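Local structure of cytochrome c' (Allochromatium vinosum, 5GYR) at residues G55-D63 / V73-M81. The protein is a high-spin c-type cytochrome whose covalently bound heme lacks a sixth ligand; its exact function is unknown, though it probably transfers electrons. Residues are numbered along the deposited sequence; the frame is centred on the assembly and turned at random.
Sequences GALYGPGTD and VKPEFFQNM. With HEC (heme c), chain P.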
loop_
_atom_site.group_PDB
_atom_site.type_symbol
_atom_site.label_atom_id
_atom_site.label_comp_id
_atom_site.label_asym_id
_atom_site.label_seq_id
_atom_site.Cartn_x
_atom_site.Cartn_y
_atom_site.Cartn_z
ATOM N N GLY A 55 -6.419 2.025 2.856
ATOM C CA GLY A 55 -5.739 1.453 1.708
ATOM C C GLY A 55 -6.404 0.170 1.233
ATOM O O GLY A 55 -6.396 -0.134 0.045
ATOM N N ALA A 56 -6.995 -0.572 2.163
ATOM C CA ALA A 56 -7.688 -1.808 1.838
ATOM C C ALA A 56 -8.931 -1.591 0.983
ATOM O O ALA A 56 -9.468 -2.546 0.428
ATOM C CB ALA A 56 -8.052 -2.550 3.110
ATOM N N LEU A 57 -9.351 -0.333 0.865
ATOM C CA LEU A 57 -10.522 0.046 0.091
ATOM C C LEU A 57 -10.155 0.552 -1.301
ATOM O O LEU A 57 -11.015 1.038 -2.034
ATOM C CB LEU A 57 -11.311 1.120 0.839
ATOM C CG LEU A 57 -11.760 0.726 2.240
ATOM C CD1 LEU A 57 -12.341 1.917 2.979
ATOM C CD2 LEU A 57 -12.761 -0.418 2.179
ATOM N N TYR A 58 -8.877 0.448 -1.655
ATOM C CA TYR A 58 -8.382 0.888 -2.954
ATOM C C TYR A 58 -7.892 -0.305 -3.760
ATOM O O TYR A 58 -6.788 -0.306 -4.306
ATOM C CB TYR A 58 -7.290 1.956 -2.791
ATOM C CG TYR A 58 -7.834 3.331 -2.474
ATOM C CD1 TYR A 58 -8.285 4.161 -3.497
ATOM C CD2 TYR A 58 -7.950 3.783 -1.160
ATOM C CE1 TYR A 58 -8.774 5.415 -3.230
ATOM C CE2 TYR A 58 -8.463 5.040 -0.887
ATOM C CZ TYR A 58 -8.877 5.852 -1.927
ATOM O OH TYR A 58 -9.396 7.097 -1.665
ATOM N N GLY A 59 -8.726 -1.341 -3.814
ATOM C CA GLY A 59 -8.404 -2.597 -4.504
ATOM C C GLY A 59 -8.479 -2.446 -6.017
ATOM O O GLY A 59 -8.898 -1.416 -6.498
ATOM N N PRO A 60 -8.065 -3.478 -6.776
ATOM C CA PRO A 60 -7.781 -3.376 -8.229
ATOM C C PRO A 60 -8.932 -2.974 -9.198
ATOM O O PRO A 60 -8.677 -2.453 -10.304
ATOM C CB PRO A 60 -7.214 -4.772 -8.593
ATOM C CG PRO A 60 -7.314 -5.613 -7.370
ATOM C CD PRO A 60 -7.562 -4.730 -6.186
ATOM N N GLY A 61 -10.181 -3.205 -8.798
ATOM C CA GLY A 61 -11.330 -2.855 -9.645
ATOM C C GLY A 61 -11.941 -1.500 -9.345
ATOM O O GLY A 61 -13.026 -1.190 -9.843
ATOM N N THR A 62 -11.254 -0.689 -8.545
ATOM C CA THR A 62 -11.862 0.530 -7.981
ATOM C C THR A 62 -11.316 1.841 -8.548
ATOM O O THR A 62 -11.545 2.898 -7.980
ATOM C CB THR A 62 -11.699 0.563 -6.449
ATOM O OG1 THR A 62 -10.341 0.826 -6.105
ATOM C CG2 THR A 62 -12.135 -0.746 -5.839
ATOM N N ASP A 63 -10.618 1.764 -9.674
ATOM C CA ASP A 63 -10.085 2.962 -10.325
ATOM C C ASP A 63 -11.096 3.645 -11.260
ATOM O O ASP A 63 -10.832 4.742 -11.744
ATOM C CB ASP A 63 -8.808 2.622 -11.103
ATOM C CG ASP A 63 -9.047 1.596 -12.197
ATOM O OD1 ASP A 63 -9.755 0.594 -11.935
ATOM O OD2 ASP A 63 -8.473 1.748 -13.281
ATOM N N VAL A 73 -11.438 9.151 -7.776
ATOM C CA VAL A 73 -10.011 8.893 -7.633
ATOM C C VAL A 73 -9.308 9.045 -8.974
ATOM O O VAL A 73 -9.847 8.669 -10.019
ATOM C CB VAL A 73 -9.724 7.508 -7.025
ATOM C CG1 VAL A 73 -10.059 6.391 -8.008
ATOM C CG2 VAL A 73 -8.275 7.432 -6.564
ATOM N N LYS A 74 -8.117 9.637 -8.933
ATOM C CA LYS A 74 -7.245 9.708 -10.106
ATOM C C LYS A 74 -6.324 8.497 -10.147
ATOM O O LYS A 74 -5.877 8.023 -9.113
ATOM C CB LYS A 74 -6.415 10.979 -10.064
ATOM C CG LYS A 74 -7.250 12.228 -10.248
ATOM C CD LYS A 74 -6.430 13.470 -9.995
ATOM C CE LYS A 74 -5.577 13.832 -11.190
ATOM N NZ LYS A 74 -5.886 15.221 -11.630
ATOM N N PRO A 75 -6.017 7.993 -11.341
ATOM C CA PRO A 75 -5.258 6.739 -11.447
ATOM C C PRO A 75 -3.881 6.821 -10.771
ATOM O O PRO A 75 -3.387 5.817 -10.280
ATOM C CB PRO A 75 -5.123 6.508 -12.969
ATOM C CG PRO A 75 -5.791 7.654 -13.649
ATOM C CD PRO A 75 -6.517 8.481 -12.643
ATOM N N GLU A 76 -3.308 8.026 -10.734
ATOM C CA GLU A 76 -1.995 8.280 -10.127
ATOM C C GLU A 76 -1.920 7.894 -8.664
ATOM O O GLU A 76 -0.838 7.675 -8.133
ATOM C CB GLU A 76 -1.622 9.765 -10.238
ATOM C CG GLU A 76 -1.287 10.234 -11.648
ATOM C CD GLU A 76 -2.471 10.686 -12.479
ATOM O OE1 GLU A 76 -3.635 10.415 -12.121
ATOM O OE2 GLU A 76 -2.207 11.314 -13.525
ATOM N N PHE A 77 -3.062 7.877 -7.998
ATOM C CA PHE A 77 -3.111 7.583 -6.578
ATOM C C PHE A 77 -2.546 6.212 -6.242
ATOM O O PHE A 77 -1.753 6.069 -5.298
ATOM C CB PHE A 77 -4.563 7.645 -6.115
ATOM C CG PHE A 77 -4.712 7.438 -4.630
ATOM C CD1 PHE A 77 -4.286 8.415 -3.730
ATOM C CD2 PHE A 77 -5.244 6.269 -4.137
ATOM C CE1 PHE A 77 -4.403 8.223 -2.362
ATOM C CE2 PHE A 77 -5.373 6.074 -2.775
ATOM C CZ PHE A 77 -4.952 7.050 -1.885
ATOM N N PHE A 78 -2.920 5.220 -7.044
ATOM C CA PHE A 78 -2.645 3.822 -6.743
ATOM C C PHE A 78 -1.160 3.448 -6.673
ATOM O O PHE A 78 -0.765 2.558 -5.922
ATOM C CB PHE A 78 -3.357 2.935 -7.748
ATOM C CG PHE A 78 -4.839 2.993 -7.631
ATOM C CD1 PHE A 78 -5.503 2.134 -6.766
ATOM C CD2 PHE A 78 -5.575 3.926 -8.333
ATOM C CE1 PHE A 78 -6.881 2.200 -6.644
ATOM C CE2 PHE A 78 -6.959 3.995 -8.205
ATOM C CZ PHE A 78 -7.607 3.122 -7.367
ATOM N N GLN A 79 -0.327 4.140 -7.424
ATOM C CA GLN A 79 1.100 3.766 -7.462
ATOM C C GLN A 79 1.835 4.076 -6.157
ATOM O O GLN A 79 2.958 3.625 -5.939
ATOM C CB GLN A 79 1.815 4.436 -8.637
ATOM C CG GLN A 79 1.868 5.938 -8.549
ATOM C CD GLN A 79 2.402 6.550 -9.820
ATOM O OE1 GLN A 79 3.385 6.074 -10.378
ATOM N NE2 GLN A 79 1.766 7.605 -10.281
ATOM N N ASN A 80 1.195 4.866 -5.301
ATOM C CA ASN A 80 1.770 5.165 -3.980
ATOM C C ASN A 80 1.523 4.122 -2.896
ATOM O O ASN A 80 1.971 4.312 -1.755
ATOM C CB ASN A 80 1.271 6.498 -3.452
ATOM C CG ASN A 80 1.598 7.631 -4.376
ATOM O OD1 ASN A 80 2.712 8.133 -4.370
ATOM N ND2 ASN A 80 0.648 7.997 -5.234
ATOM N N MET A 81 0.761 3.081 -3.225
ATOM C CA MET A 81 0.473 1.967 -2.335
ATOM C C MET A 81 1.554 0.912 -2.316
ATOM O O MET A 81 2.206 0.641 -3.330
ATOM C CB MET A 81 -0.891 1.344 -2.682
ATOM C CG MET A 81 -2.019 2.359 -2.524
ATOM S SD MET A 81 -3.530 1.859 -3.312
ATOM C CE MET A 81 -3.950 0.488 -2.225
HETATM FE FE HEC P . -10.552 13.021 0.862
HETATM C CHA HEC P . -12.919 12.086 -1.426
HETATM C CHB HEC P . -12.937 14.797 2.579
HETATM C CHC HEC P . -8.309 13.568 3.410
HETATM C CHD HEC P . -8.144 11.332 -0.867
HETATM N NA HEC P . -12.496 13.429 0.592
HETATM C C1A HEC P . -13.317 12.898 -0.392
HETATM C C2A HEC P . -14.648 13.380 -0.205
HETATM C C3A HEC P . -14.644 14.159 0.908
HETATM C C4A HEC P . -13.315 14.147 1.426
HETATM C CMA HEC P . -15.814 14.875 1.532
HETATM C CAA HEC P . -15.844 13.072 -1.093
HETATM C CBA HEC P . -16.433 11.746 -0.596
HETATM C CGA HEC P . -17.726 11.422 -1.290
HETATM O O1A HEC P . -18.827 11.692 -0.758
HETATM O O2A HEC P . -17.680 10.878 -2.398
HETATM N NB HEC P . -10.611 14.038 2.679
HETATM C C1B HEC P . -11.687 14.644 3.206
HETATM C C2B HEC P . -11.330 15.256 4.453
HETATM C C3B HEC P . -10.029 14.909 4.705
HETATM C C4B HEC P . -9.604 14.094 3.544
HETATM C CMB HEC P . -12.235 16.074 5.344
HETATM C CAB HEC P . -9.182 15.143 5.904
HETATM C CBB HEC P . -9.676 15.360 7.144
HETATM N NC HEC P . -8.546 12.559 1.194
HETATM C C1C HEC P . -7.849 12.840 2.325
HETATM C C2C HEC P . -6.521 12.413 2.156
HETATM C C3C HEC P . -6.449 11.751 0.935
HETATM C C4C HEC P . -7.766 11.834 0.348
HETATM C CMC HEC P . -5.439 12.620 3.185
HETATM C CAC HEC P . -5.283 11.073 0.306
HETATM C CBC HEC P . -4.107 10.834 0.959
HETATM N ND HEC P . -10.516 12.028 -0.791
HETATM C C1D HEC P . -9.473 11.360 -1.330
HETATM C C2D HEC P . -9.854 10.632 -2.563
HETATM C C3D HEC P . -11.186 10.843 -2.718
HETATM C C4D HEC P . -11.585 11.673 -1.567
HETATM C CMD HEC P . -8.987 9.806 -3.491
HETATM C CAD HEC P . -12.044 10.285 -3.825
HETATM C CBD HEC P . -12.684 8.970 -3.323
HETATM C CGD HEC P . -13.517 8.229 -4.350
HETATM O O1D HEC P . -14.349 8.861 -5.019
HETATM O O2D HEC P . -13.441 6.981 -4.513
HETATM O O HOH W 1 -8.807 6.479 -11.517
#
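Gly55, in a 3-10 segment, receives the methyl end of Met81: CE lies 3.4 Å from Gly55 O, brought there by the bend of the methionine chain at chi3 (69°). The same methyl also lies against the base of the Tyr58 side chain, with CE 3.7 Å from Tyr58 CB. Tyr58 carries most of the contact. Phe77 CE2 stands 3.4 Å above the centre of its ring, the two planes inclined at 48°, while the edge of the tyrosine ring is turned toward the face of Phe78 in an offset edge-to-face pair. A tyrosine suits this place because its flat ring fills the aromatic cluster while its OH touches the heme methyl CMD (3.3 Å) and finds its polar partner in the hydroxyl of Tyr16 on helix 5-31. With an alanine here, Phe77 and Phe78 would probably lose the ring they share, and the Tyr16 hydroxyl its mate. Both segments belong to the long loop between helix 36-50 and strand 81-83 in the four-helix cytochrome c' fold, and Met81 pairs with a strand of a neighbouring subunit. Gly59, where a CB would clash with Pro60 CD, opens a type I beta turn closed by Thr62, whose OG1 donates to Gly59 O (2.7 Å) in the carbonyl plane; the small hydroxyl also fits at the edge of the Phe78 ring. Thr62 O meets Val73 CG1, while CG2, the valine's other branch, lies 3.9 Å from Tyr58 CE1 and borders the heme. At Asp63 the apolar CB, not the carboxylate, meets Phe78 CE2, 3.7 Å away, and a water donates to both Asp63 O and Val73 O.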